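Local coordinates for 182aa long hypothetical protein (PDB 2GAN) that is of unproven function but probably acts as a GNAT-family acetyltransferase, passing an acetyl group from acetyl-coenzyme A to an acceptor not yet identified, at residues G107-F112 / K133-L138; D15-L20 / I79-L84; E2-I7 / S125-F130; Y86-E91 / L138-Y143; A83-Y86 / E91-I94. One frame throughout, in Å; residues are numbered along the deposited sequence.

Contact 1: G107-F112 / K133-L138; sequences GLIEFF and KRLRSL. With SO4 (sulfate ion), chain D.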
# COMPACT_ATOMS: atom_id res chain seq x y z
N GLY A 107 19.77 7.55 13.04
CA GLY A 107 19.87 6.11 12.89
C GLY A 107 18.87 5.67 11.83
O GLY A 107 17.69 6.00 11.91
N LEU A 108 19.35 4.92 10.84
CA LEU A 108 18.51 4.45 9.75
C LEU A 108 18.11 2.98 9.83
O LEU A 108 18.94 2.11 10.09
CB LEU A 108 19.23 4.68 8.41
CG LEU A 108 19.19 6.04 7.72
CD1 LEU A 108 19.06 7.17 8.71
CD2 LEU A 108 20.44 6.19 6.87
N ILE A 109 16.83 2.71 9.62
CA ILE A 109 16.32 1.35 9.60
C ILE A 109 15.84 1.11 8.18
O ILE A 109 15.20 1.97 7.59
CB ILE A 109 15.12 1.18 10.56
CG1 ILE A 109 15.63 1.12 12.01
CG2 ILE A 109 14.32 -0.08 10.19
CD1 ILE A 109 14.54 1.10 13.07
N GLU A 110 16.18 -0.05 7.62
CA GLU A 110 15.77 -0.38 6.27
C GLU A 110 15.88 -1.89 6.07
O GLU A 110 16.20 -2.62 7.02
CB GLU A 110 16.63 0.38 5.24
CG GLU A 110 18.14 0.18 5.33
CD GLU A 110 18.94 1.22 4.53
OE1 GLU A 110 20.12 0.96 4.22
OE2 GLU A 110 18.40 2.31 4.21
N PHE A 111 15.60 -2.35 4.86
CA PHE A 111 15.70 -3.78 4.57
C PHE A 111 14.85 -4.56 5.58
O PHE A 111 15.26 -5.61 6.06
CB PHE A 111 17.16 -4.20 4.66
CG PHE A 111 17.49 -5.43 3.88
CD1 PHE A 111 17.91 -6.59 4.53
CD2 PHE A 111 17.47 -5.42 2.49
CE1 PHE A 111 18.30 -7.71 3.81
CE2 PHE A 111 17.87 -6.53 1.76
CZ PHE A 111 18.28 -7.67 2.41
N PHE A 112 13.68 -4.01 5.89
CA PHE A 112 12.74 -4.59 6.85
C PHE A 112 11.66 -5.36 6.11
O PHE A 112 10.79 -4.76 5.49
CB PHE A 112 12.06 -3.47 7.65
CG PHE A 112 11.01 -3.95 8.63
CD1 PHE A 112 9.90 -3.16 8.91
CD2 PHE A 112 11.14 -5.17 9.29
CE1 PHE A 112 8.93 -3.56 9.84
CE2 PHE A 112 10.18 -5.58 10.22
CZ PHE A 112 9.07 -4.78 10.49
N LYS A 133 15.29 -0.47 19.50
CA LYS A 133 16.08 -0.48 20.74
C LYS A 133 17.59 -0.52 20.48
O LYS A 133 18.36 0.14 21.18
CB LYS A 133 15.67 -1.66 21.63
CG LYS A 133 14.52 -1.31 22.57
CD LYS A 133 13.96 -2.53 23.29
CE LYS A 133 12.68 -2.16 24.04
NZ LYS A 133 11.88 -3.37 24.41
N ARG A 134 18.01 -1.29 19.49
CA ARG A 134 19.43 -1.37 19.18
C ARG A 134 19.93 0.04 18.86
O ARG A 134 20.92 0.49 19.43
CB ARG A 134 19.66 -2.30 18.00
CG ARG A 134 21.10 -2.32 17.49
CD ARG A 134 22.08 -2.72 18.57
NE ARG A 134 23.44 -2.71 18.03
CZ ARG A 134 24.54 -2.88 18.76
NH1 ARG A 134 24.45 -3.07 20.06
NH2 ARG A 134 25.72 -2.85 18.18
N LEU A 135 19.23 0.75 17.98
CA LEU A 135 19.64 2.10 17.63
C LEU A 135 19.68 2.99 18.87
O LEU A 135 20.66 3.71 19.08
CB LEU A 135 18.71 2.69 16.58
CG LEU A 135 18.94 2.15 15.16
CD1 LEU A 135 17.93 2.77 14.24
CD2 LEU A 135 20.37 2.48 14.69
N ARG A 136 18.63 2.93 19.68
CA ARG A 136 18.57 3.73 20.90
C ARG A 136 19.79 3.47 21.78
O ARG A 136 20.42 4.40 22.27
CB ARG A 136 17.28 3.44 21.67
CG ARG A 136 16.08 4.22 21.17
CD ARG A 136 14.80 3.82 21.87
NE ARG A 136 14.86 3.94 23.32
CZ ARG A 136 14.78 5.09 24.00
NH1 ARG A 136 14.64 6.24 23.36
NH2 ARG A 136 14.85 5.08 25.32
N SER A 137 20.13 2.20 21.98
CA SER A 137 21.27 1.87 22.82
C SER A 137 22.56 2.43 22.23
O SER A 137 23.60 2.41 22.88
CB SER A 137 21.40 0.36 22.95
OG SER A 137 21.88 -0.20 21.74
N LEU A 138 22.49 2.91 20.99
CA LEU A 138 23.65 3.48 20.32
C LEU A 138 23.56 5.00 20.34
O LEU A 138 24.38 5.69 19.74
CB LEU A 138 23.73 2.99 18.86
CG LEU A 138 23.93 1.49 18.59
CD1 LEU A 138 24.08 1.23 17.08
CD2 LEU A 138 25.16 0.99 19.32
S SO4 D . 14.69 -0.69 1.64
O1 SO4 D . 13.65 -1.73 1.77
O2 SO4 D . 14.24 0.57 2.27
O3 SO4 D . 14.96 -0.47 0.21
O4 SO4 D . 15.92 -1.14 2.32
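Leu135 drops from helix 123-137 onto strand 106-114 and meets it with one branch. Its CD1 rests against Ile109 CG1 at 3.6 Å and, a little farther off, against Ile109 CD1 at 4.0 Å; the two side chains cross obliquely. Ile109 does not aim straight at the helix. Its CG1 lies anti to the carbonyl carbon and next to the backbone N (chi1 -76°), and this carries the CG1-CD1 arm over toward the leucine. Leu135 also has backbone under it: CD1 is 3.9 Å from Gly107 C, while the second branch, CD2, sits over Gly107 CA at 4.1 Å. Because Gly107 has no side chain, the leucine can lie directly on the strand at this point. The contact is van der Waals packing and buried, with no hydrogen bond across it, and segments 107-112 and 133-137 run nearly antiparallel at 163°, their axes 9.2 Å apart.

Near its end the helix makes its own arrangements. Ser137 OG bonds back to Arg134 O at 2.6 Å, and Leu138 CD2 lies over the centre of the Arg134 guanidinium face, while Arg134 NH2 forms a salt bridge with Glu68. Farther along the strand, Phe111 N donates to a sulfate oxygen, O4, at 2.8 Å; the ion, probably from the crystallisation liquor, is also held by Arg61. With strand 141-146 pairing parallel beside 106-114, the contact packs the helix of a beta-alpha-beta crossover on its first strand, the central unit of the GNAT fold.

Contact 2: D15-L20 / I79-L84; sequences DELLEL and IGTIAL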
# COMPACT_ATOMS: atom_id res chain seq x y z
N ASP A 15 22.73 -14.97 -1.29
CA ASP A 15 21.91 -15.89 -2.07
C ASP A 15 20.57 -16.18 -1.41
O ASP A 15 19.51 -16.12 -2.06
CB ASP A 15 22.68 -17.19 -2.31
CG ASP A 15 23.93 -16.97 -3.16
OD1 ASP A 15 23.86 -16.13 -4.08
OD2 ASP A 15 24.95 -17.63 -2.91
N GLU A 16 20.60 -16.48 -0.12
CA GLU A 16 19.37 -16.76 0.62
C GLU A 16 18.48 -15.52 0.64
O GLU A 16 17.27 -15.62 0.49
CB GLU A 16 19.68 -17.21 2.05
CG GLU A 16 18.40 -17.58 2.81
CD GLU A 16 18.64 -18.38 4.08
OE1 GLU A 16 19.80 -18.49 4.53
OE2 GLU A 16 17.65 -18.88 4.64
N LEU A 17 19.08 -14.35 0.82
CA LEU A 17 18.34 -13.09 0.85
C LEU A 17 17.75 -12.76 -0.53
O LEU A 17 16.60 -12.35 -0.65
CB LEU A 17 19.24 -11.94 1.32
CG LEU A 17 19.59 -11.90 2.81
CD1 LEU A 17 20.66 -10.84 3.07
CD2 LEU A 17 18.33 -11.59 3.63
N LEU A 18 18.56 -12.96 -1.57
CA LEU A 18 18.11 -12.69 -2.93
C LEU A 18 16.79 -13.40 -3.23
O LEU A 18 15.84 -12.80 -3.75
CB LEU A 18 19.17 -13.15 -3.94
CG LEU A 18 18.96 -12.74 -5.40
CD1 LEU A 18 18.98 -11.23 -5.51
CD2 LEU A 18 20.07 -13.34 -6.25
N GLU A 19 16.73 -14.69 -2.89
CA GLU A 19 15.55 -15.52 -3.13
C GLU A 19 14.37 -15.09 -2.26
O GLU A 19 13.21 -15.16 -2.67
CB GLU A 19 15.91 -17.00 -2.90
CG GLU A 19 14.78 -18.00 -3.19
CD GLU A 19 15.31 -19.41 -3.47
OE1 GLU A 19 16.40 -19.75 -2.95
OE2 GLU A 19 14.64 -20.17 -4.20
N LEU A 20 14.66 -14.63 -1.04
CA LEU A 20 13.61 -14.16 -0.15
C LEU A 20 13.02 -12.88 -0.77
O LEU A 20 11.79 -12.71 -0.84
CB LEU A 20 14.17 -13.86 1.25
CG LEU A 20 13.29 -13.06 2.22
CD1 LEU A 20 11.91 -13.70 2.34
CD2 LEU A 20 13.95 -12.98 3.59
N ILE A 79 13.58 -15.95 7.68
CA ILE A 79 12.20 -15.65 7.30
C ILE A 79 11.83 -14.20 7.65
O ILE A 79 10.66 -13.83 7.67
CB ILE A 79 11.17 -16.59 7.99
CG1 ILE A 79 11.28 -16.50 9.51
CG2 ILE A 79 11.39 -18.03 7.54
CD1 ILE A 79 10.29 -17.41 10.23
N GLY A 80 12.85 -13.38 7.93
CA GLY A 80 12.63 -11.98 8.25
C GLY A 80 13.96 -11.25 8.29
O GLY A 80 14.97 -11.83 8.68
N THR A 81 13.98 -9.98 7.90
CA THR A 81 15.23 -9.22 7.91
C THR A 81 15.01 -7.78 8.34
O THR A 81 13.91 -7.25 8.24
CB THR A 81 15.87 -9.11 6.51
OG1 THR A 81 15.07 -8.21 5.72
CG2 THR A 81 15.95 -10.45 5.83
N ILE A 82 16.09 -7.16 8.81
CA ILE A 82 16.08 -5.76 9.20
C ILE A 82 17.53 -5.29 9.35
O ILE A 82 18.36 -5.96 9.97
CB ILE A 82 15.28 -5.53 10.51
CG1 ILE A 82 14.93 -4.04 10.62
CG2 ILE A 82 16.07 -6.02 11.72
CD1 ILE A 82 13.87 -3.71 11.69
N ALA A 83 17.82 -4.14 8.76
CA ALA A 83 19.16 -3.57 8.75
C ALA A 83 19.25 -2.20 9.39
O ALA A 83 18.30 -1.41 9.34
CB ALA A 83 19.65 -3.48 7.30
N LEU A 84 20.40 -1.91 9.99
CA LEU A 84 20.63 -0.62 10.62
C LEU A 84 21.80 0.10 9.98
O LEU A 84 22.84 -0.52 9.69
CB LEU A 84 20.95 -0.81 12.10
CG LEU A 84 19.88 -1.62 12.82
CD1 LEU A 84 20.30 -1.79 14.27
CD2 LEU A 84 18.54 -0.92 12.69
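Thr81 CG2 is the point on which Leu17 and Leu20 converge. Leu17 comes across the methyl at a slant, and its CD2 is pressed to within 3.4 Å of Thr81 CG2, tighter than usual van der Waals contact. Leu20 meets the same methyl tip to tip, CD2 to CG2 at 3.9 Å, and the same CD2 just grazes Gly80 N. The threonine offers carbon rather than oxygen because CG2 lies anti to its carbonyl carbon; OG1, at chi1 72°, turns elsewhere and is satisfied by a hydrogen bond to Phe111 O on the next strand.

Away from this buried spot the helix turns its polar side chains outward. Asp15 and Glu19 are on its exposed side, and Glu16, partly exposed, bonds Ile78 N through OE2. Toward the start of the strand, Ile79 and Gly80 both face Tyr72 in a classic beta bulge.

Helix 14-27 runs across strand 78-85, the axes of segments 15-20 and 79-84 crossing at 104° and 10.2 Å apart. Leu17 and Leu18 also pack on helix 47-65, Leu17 reaching Phe111 as well, while Ile79, Ile82 and Leu84 send their side chains to helix 123-137. The strand is thus sandwiched between helices, paired with strands 68-74 and 106-114.

Contact 3: E2-I7 / S125-F130; sequences EGVKKI and STLLEF. With SO4 (sulfate ion), chain C.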
# COMPACT_ATOMS: atom_id res chain seq x y z
N GLU A 2 13.66 -20.87 16.86
CA GLU A 2 13.56 -19.63 16.12
C GLU A 2 14.06 -18.47 16.97
O GLU A 2 14.38 -18.65 18.15
CB GLU A 2 12.11 -19.39 15.70
CG GLU A 2 11.13 -19.27 16.86
CD GLU A 2 9.69 -19.23 16.40
OE1 GLU A 2 8.80 -18.92 17.22
OE2 GLU A 2 9.43 -19.50 15.21
N GLY A 3 14.12 -17.28 16.38
CA GLY A 3 14.57 -16.12 17.11
C GLY A 3 15.38 -15.16 16.25
O GLY A 3 15.69 -15.46 15.09
N VAL A 4 15.71 -14.01 16.83
CA VAL A 4 16.49 -12.99 16.14
C VAL A 4 17.95 -13.41 16.10
O VAL A 4 18.48 -13.92 17.08
CB VAL A 4 16.39 -11.64 16.87
CG1 VAL A 4 17.27 -10.60 16.19
CG2 VAL A 4 14.95 -11.18 16.90
N LYS A 5 18.60 -13.23 14.97
CA LYS A 5 19.99 -13.62 14.89
C LYS A 5 20.76 -12.61 14.07
O LYS A 5 20.36 -12.24 12.96
CB LYS A 5 20.11 -15.02 14.29
CG LYS A 5 21.53 -15.56 14.26
CD LYS A 5 21.52 -17.04 13.93
CE LYS A 5 22.93 -17.60 13.84
NZ LYS A 5 23.69 -17.01 12.70
N LYS A 6 21.87 -12.14 14.63
CA LYS A 6 22.71 -11.16 13.96
C LYS A 6 23.57 -11.87 12.92
O LYS A 6 24.01 -13.00 13.15
CB LYS A 6 23.60 -10.45 14.98
CG LYS A 6 24.36 -9.24 14.43
CD LYS A 6 25.09 -8.53 15.56
CE LYS A 6 25.68 -7.20 15.11
NZ LYS A 6 26.78 -7.35 14.11
N ILE A 7 23.79 -11.23 11.79
CA ILE A 7 24.64 -11.83 10.76
C ILE A 7 26.01 -11.15 10.83
O ILE A 7 26.15 -9.97 10.51
CB ILE A 7 24.08 -11.65 9.34
CG1 ILE A 7 22.62 -12.13 9.26
CG2 ILE A 7 24.95 -12.42 8.36
CD1 ILE A 7 22.41 -13.61 9.59
N SER A 125 6.96 -7.28 14.26
CA SER A 125 6.98 -6.52 15.50
C SER A 125 8.27 -6.77 16.28
O SER A 125 8.87 -5.83 16.80
CB SER A 125 5.78 -6.90 16.38
OG SER A 125 4.56 -6.64 15.71
N THR A 126 8.69 -8.03 16.34
CA THR A 126 9.89 -8.43 17.06
C THR A 126 11.13 -7.82 16.44
O THR A 126 12.02 -7.31 17.13
CB THR A 126 10.05 -9.97 17.05
OG1 THR A 126 9.01 -10.56 17.85
CG2 THR A 126 11.41 -10.40 17.59
N LEU A 127 11.20 -7.89 15.11
CA LEU A 127 12.34 -7.32 14.42
C LEU A 127 12.39 -5.81 14.65
O LEU A 127 13.37 -5.30 15.18
CB LEU A 127 12.26 -7.63 12.92
CG LEU A 127 12.65 -9.07 12.54
CD1 LEU A 127 12.45 -9.29 11.05
CD2 LEU A 127 14.12 -9.30 12.91
N LEU A 128 11.31 -5.11 14.28
CA LEU A 128 11.26 -3.65 14.44
C LEU A 128 11.61 -3.21 15.86
O LEU A 128 12.46 -2.34 16.06
CB LEU A 128 9.88 -3.12 14.03
CG LEU A 128 9.72 -1.61 13.85
CD1 LEU A 128 10.76 -1.07 12.86
CD2 LEU A 128 8.32 -1.31 13.34
N GLU A 129 10.96 -3.82 16.85
CA GLU A 129 11.23 -3.49 18.25
C GLU A 129 12.71 -3.67 18.55
O GLU A 129 13.34 -2.82 19.18
CB GLU A 129 10.41 -4.40 19.18
CG GLU A 129 10.83 -4.30 20.65
CD GLU A 129 10.05 -5.24 21.55
OE1 GLU A 129 10.04 -6.47 21.29
OE2 GLU A 129 9.44 -4.75 22.54
N PHE A 130 13.28 -4.78 18.11
CA PHE A 130 14.70 -5.03 18.34
C PHE A 130 15.54 -3.92 17.71
O PHE A 130 16.45 -3.39 18.34
CB PHE A 130 15.10 -6.38 17.77
CG PHE A 130 16.53 -6.76 18.04
CD1 PHE A 130 17.55 -6.31 17.21
CD2 PHE A 130 16.85 -7.56 19.13
CE1 PHE A 130 18.87 -6.66 17.46
CE2 PHE A 130 18.18 -7.91 19.39
CZ PHE A 130 19.19 -7.46 18.55
S SO4 C . 3.80 -8.80 12.46
O1 SO4 C . 2.73 -9.81 12.48
O2 SO4 C . 3.24 -7.50 12.09
O3 SO4 C . 4.82 -9.20 11.46
O4 SO4 C . 4.44 -8.71 13.78
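The ring of Phe130 carries Val4 on one face: CG1 stands above its centre, 4.1 Å from the centroid and only 4° off the ring normal, a CH-pi contact. The same ring meets Tyr70 of strand 68-74 edge-to-face. Val4 divides its contacts between its two branches. CG1 is anti to the backbone N (chi1 177°), which sets it over the phenyl ring, whereas CG2 points to the preceding turn of the helix. There it passes Thr126 CG2 at 3.7 Å, the two side chains sliding by in opposite directions, and Leu127 CD2 lies more distantly at 4.5 Å. Thr126 turns its hydroxyl back to Gly122 O, leaving the methyl for the valine.

One residue earlier, Ser125 grips a sulfate, probably from the crystallisation liquor. Ser125 N reaches O4 of the ion at 2.9 Å and Ser125 OG reaches the same oxygen at 2.8 Å. Gly122 N, Gly124 N and Tyr156 OH of the second subunit also hydrogen-bond the ion.

Edge strand 2-6 is therefore laid along helix 123-137 by a single valine. The anion sits at the N-terminal end of that helix, in a glycine-rich turn consistent with the loop that cradles the coenzyme A pyrophosphate in GNAT enzymes.

Contact 4: Y86-E91 / L138-Y143; sequences YKRIKE and LGKDPY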
# COMPACT_ATOMS: atom_id res chain seq x y z
N TYR A 86 24.07 3.52 10.71
CA TYR A 86 24.34 4.60 11.65
C TYR A 86 25.80 5.10 11.67
O TYR A 86 26.10 6.09 12.33
CB TYR A 86 23.91 4.16 13.05
CG TYR A 86 24.64 2.93 13.54
CD1 TYR A 86 25.90 3.03 14.14
CD2 TYR A 86 24.09 1.66 13.36
CE1 TYR A 86 26.60 1.89 14.55
CE2 TYR A 86 24.78 0.51 13.76
CZ TYR A 86 26.03 0.64 14.35
OH TYR A 86 26.71 -0.49 14.75
N LYS A 87 26.70 4.42 10.96
CA LYS A 87 28.11 4.84 10.93
C LYS A 87 28.39 5.93 9.90
O LYS A 87 28.51 5.65 8.71
CB LYS A 87 29.04 3.67 10.64
CG LYS A 87 29.01 2.56 11.66
CD LYS A 87 30.04 1.49 11.31
CE LYS A 87 29.78 0.21 12.08
NZ LYS A 87 29.73 0.41 13.55
N ARG A 88 28.51 7.16 10.38
CA ARG A 88 28.78 8.32 9.54
C ARG A 88 27.82 8.44 8.36
O ARG A 88 28.22 8.29 7.20
CB ARG A 88 30.24 8.29 9.05
CG ARG A 88 31.16 9.33 9.73
CD ARG A 88 31.72 8.87 11.07
NE ARG A 88 30.69 8.53 12.05
CZ ARG A 88 29.81 9.39 12.54
NH1 ARG A 88 29.84 10.67 12.16
NH2 ARG A 88 28.90 8.98 13.41
N ILE A 89 26.56 8.72 8.65
CA ILE A 89 25.57 8.86 7.60
C ILE A 89 25.99 9.90 6.56
O ILE A 89 25.76 9.70 5.36
CB ILE A 89 24.18 9.28 8.16
CG1 ILE A 89 23.59 8.15 9.00
CG2 ILE A 89 23.23 9.61 7.02
CD1 ILE A 89 24.36 7.83 10.24
N LYS A 90 26.61 10.98 7.01
CA LYS A 90 27.05 12.05 6.12
C LYS A 90 27.89 11.56 4.94
O LYS A 90 27.97 12.24 3.92
CB LYS A 90 27.85 13.11 6.90
CG LYS A 90 28.22 14.35 6.08
CD LYS A 90 29.12 15.33 6.82
CE LYS A 90 28.41 16.00 7.99
NZ LYS A 90 29.25 17.09 8.61
N GLU A 91 28.50 10.38 5.08
CA GLU A 91 29.33 9.82 4.02
C GLU A 91 28.80 8.50 3.46
O GLU A 91 29.52 7.79 2.77
CB GLU A 91 30.77 9.62 4.51
CG GLU A 91 31.48 10.90 4.98
CD GLU A 91 31.19 11.22 6.44
OE1 GLU A 91 31.66 12.27 6.93
OE2 GLU A 91 30.50 10.40 7.10
N LEU A 138 22.49 2.91 20.99
CA LEU A 138 23.65 3.48 20.32
C LEU A 138 23.56 5.00 20.34
O LEU A 138 24.38 5.69 19.74
CB LEU A 138 23.73 2.99 18.86
CG LEU A 138 23.93 1.49 18.59
CD1 LEU A 138 24.08 1.23 17.08
CD2 LEU A 138 25.16 0.99 19.32
N GLY A 139 22.55 5.51 21.05
CA GLY A 139 22.35 6.95 21.15
C GLY A 139 21.81 7.57 19.88
O GLY A 139 22.00 8.77 19.64
N LYS A 140 21.13 6.77 19.05
CA LYS A 140 20.57 7.26 17.78
C LYS A 140 19.05 7.25 17.73
O LYS A 140 18.40 6.46 18.40
CB LYS A 140 21.06 6.39 16.61
CG LYS A 140 22.54 6.08 16.58
CD LYS A 140 23.39 7.29 16.24
CE LYS A 140 24.86 6.89 16.16
NZ LYS A 140 25.69 7.97 15.59
N ASP A 141 18.48 8.13 16.92
CA ASP A 141 17.04 8.16 16.74
C ASP A 141 16.73 7.42 15.44
O ASP A 141 17.43 7.61 14.44
CB ASP A 141 16.53 9.60 16.64
CG ASP A 141 16.70 10.35 17.94
OD1 ASP A 141 16.33 9.78 18.98
OD2 ASP A 141 17.19 11.50 17.90
N PRO A 142 15.71 6.55 15.46
CA PRO A 142 15.28 5.75 14.30
C PRO A 142 14.54 6.53 13.21
O PRO A 142 13.57 7.24 13.49
CB PRO A 142 14.38 4.68 14.92
CG PRO A 142 14.84 4.59 16.33
CD PRO A 142 15.10 6.03 16.70
N TYR A 143 14.99 6.37 11.96
CA TYR A 143 14.37 7.01 10.80
C TYR A 143 14.16 5.97 9.70
O TYR A 143 14.94 5.03 9.58
CB TYR A 143 15.28 8.10 10.23
CG TYR A 143 15.36 9.37 11.04
CD1 TYR A 143 14.54 10.46 10.74
CD2 TYR A 143 16.25 9.49 12.10
CE1 TYR A 143 14.62 11.64 11.46
CE2 TYR A 143 16.34 10.67 12.84
CZ TYR A 143 15.51 11.74 12.51
OH TYR A 143 15.59 12.92 13.21
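Leu138 sets one methyl squarely over the Tyr86 ring. CD1 is 3.4 Å from the ring centroid and 13° off its normal, with CZ its nearest atom at 3.4 Å, a snug CH-pi contact in which the two side chains cross at about a right angle. In the tyrosine, CG stands between the backbone N and the carbonyl carbon (chi1 60°), which places one ring face beneath the Leu138 methyl. Its hydroxyl bonds to Glu68 OE1, and Lys87 NZ adds a weak bond to it.

Lys140 flanks the same tyrosine differently. It bends at chi2 (-70°) and then runs straight, passing Tyr86 with CG 4.2 Å from Tyr86 CB and carrying NZ to 3.8 Å from Tyr86 O, too far for a bond. Arg88 starts out pointing away, but folding at chi2 and chi3 swings its guanidinium around until Lys140 NZ lies at its edge, near its plane, 4.0 Å from NH2. The two cations share one carboxylate: Arg88 NH2 pairs with Glu104 OE1 and Lys140 NZ with Glu104 OE2, which probably offsets their mutual charge.

Between Leu138 and Lys140, Gly139 has positive phi and is the C-prime residue of a Schellman motif that ends helix 123-137. The contact thus fastens the loop after strand 78-85 to the turn leading into strand 141-146. That strand pairs with 106-114 on one side, and at Tyr143 with a strand of the second subunit, so that the sheet continues across the interface.

Contact 5: A83-Y86 / E91-I94; sequences ALVY and EKGI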
# COMPACT_ATOMS: atom_id res chain seq x y z
N ALA A 83 17.82 -4.14 8.76
CA ALA A 83 19.16 -3.57 8.75
C ALA A 83 19.25 -2.20 9.39
O ALA A 83 18.30 -1.41 9.34
CB ALA A 83 19.65 -3.48 7.30
N LEU A 84 20.40 -1.91 9.99
CA LEU A 84 20.63 -0.62 10.62
C LEU A 84 21.80 0.10 9.98
O LEU A 84 22.84 -0.52 9.69
CB LEU A 84 20.95 -0.81 12.10
CG LEU A 84 19.88 -1.62 12.82
CD1 LEU A 84 20.30 -1.79 14.27
CD2 LEU A 84 18.54 -0.92 12.69
N VAL A 85 21.64 1.40 9.76
CA VAL A 85 22.70 2.21 9.20
C VAL A 85 22.87 3.39 10.14
O VAL A 85 21.94 4.16 10.36
CB VAL A 85 22.36 2.74 7.78
CG1 VAL A 85 23.46 3.68 7.30
CG2 VAL A 85 22.24 1.57 6.80
N TYR A 86 24.07 3.52 10.71
CA TYR A 86 24.34 4.60 11.65
C TYR A 86 25.80 5.10 11.67
O TYR A 86 26.10 6.09 12.33
CB TYR A 86 23.91 4.16 13.05
CG TYR A 86 24.64 2.93 13.54
CD1 TYR A 86 25.90 3.03 14.14
CD2 TYR A 86 24.09 1.66 13.36
CE1 TYR A 86 26.60 1.89 14.55
CE2 TYR A 86 24.78 0.51 13.76
CZ TYR A 86 26.03 0.64 14.35
OH TYR A 86 26.71 -0.49 14.75
N GLU A 91 28.50 10.38 5.08
CA GLU A 91 29.33 9.82 4.02
C GLU A 91 28.80 8.50 3.46
O GLU A 91 29.52 7.79 2.77
CB GLU A 91 30.77 9.62 4.51
CG GLU A 91 31.48 10.90 4.98
CD GLU A 91 31.19 11.22 6.44
OE1 GLU A 91 31.66 12.27 6.93
OE2 GLU A 91 30.50 10.40 7.10
N LYS A 92 27.55 8.17 3.75
CA LYS A 92 26.98 6.92 3.26
C LYS A 92 26.46 7.03 1.83
O LYS A 92 26.33 6.03 1.14
CB LYS A 92 25.84 6.47 4.17
CG LYS A 92 26.30 5.84 5.47
CD LYS A 92 26.88 4.44 5.24
CE LYS A 92 27.17 3.77 6.56
NZ LYS A 92 27.67 2.40 6.39
N GLY A 93 26.14 8.24 1.39
CA GLY A 93 25.64 8.42 0.04
C GLY A 93 24.24 7.85 -0.15
O GLY A 93 23.86 7.49 -1.26
N ILE A 94 23.48 7.75 0.93
CA ILE A 94 22.13 7.22 0.84
C ILE A 94 21.31 8.22 0.04
O ILE A 94 21.07 9.35 0.49
CB ILE A 94 21.55 6.99 2.23
CG1 ILE A 94 22.41 5.93 2.93
CG2 ILE A 94 20.11 6.47 2.14
CD1 ILE A 94 22.38 6.04 4.41
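Val85 meets Lys92 and then Ile94 with one and the same methyl, CG1, which lies anti to the backbone N (chi1 175°), a torsion that turns the methyl toward the returning loop. The first to arrive is Lys92. Its chain leaves beside its own backbone N, kinks at chi2 (-73°) and is extended from there, which lays the methylenes obliquely over the valine: Lys92 CG is 4.0 Å from Val85 CG1, and CE comes closer, 3.8 Å from the same methyl. The aliphatic part therefore lies on apolar ground while the charged end goes on beyond it. NZ makes a salt bridge with Asp67 OD1 and a hydrogen bond to Glu65 O, two grips that fix where the chain points. The other oxygen of that carboxylate, Asp67 OD2, takes the backbone N of Tyr86, so one aspartate ties the start of the loop to Lys92 farther along it.

Gly93 follows with positive phi, and the backbone turns there. Ile94 is brought round to face the strand again, and its CD1 touches Val85 CG1 at 3.9 Å, the two side chains sliding past each other in opposite directions. Ile94 packs on Leu108 of strand 106-114 too, whose N bonds to Val85 O.

Plain packing of a strand end under its own outgoing loop is what results: residues 91-94 fold back over the last residue of strand 78-85, within the long connection to its antiparallel neighbour 106-114 in the central sheet of the GNAT fold.

In the fold
From the N terminus, edge strand 2-6 opens the longest loop, which contact 3 closes on helix 123-137. Within that span, contact 2 brings helix 14-27 to strand 78-85, and contact 5, starting where contact 2 ends, closes a short loop beyond the same strand. Contact 4 leaves from the same stretch as contact 5 but returns only after helix 123-137, so it crosses contact 3 and encloses contact 1. Contact 1 also crosses contact 3, opening inside its span and closing farther along the same helix. Together they tie helices 14-27 and 123-137 and the loop after strand 78-85 to one mixed sheet; contacts 1 and 4 are joined by pairing of strands 106-114 and 141-146.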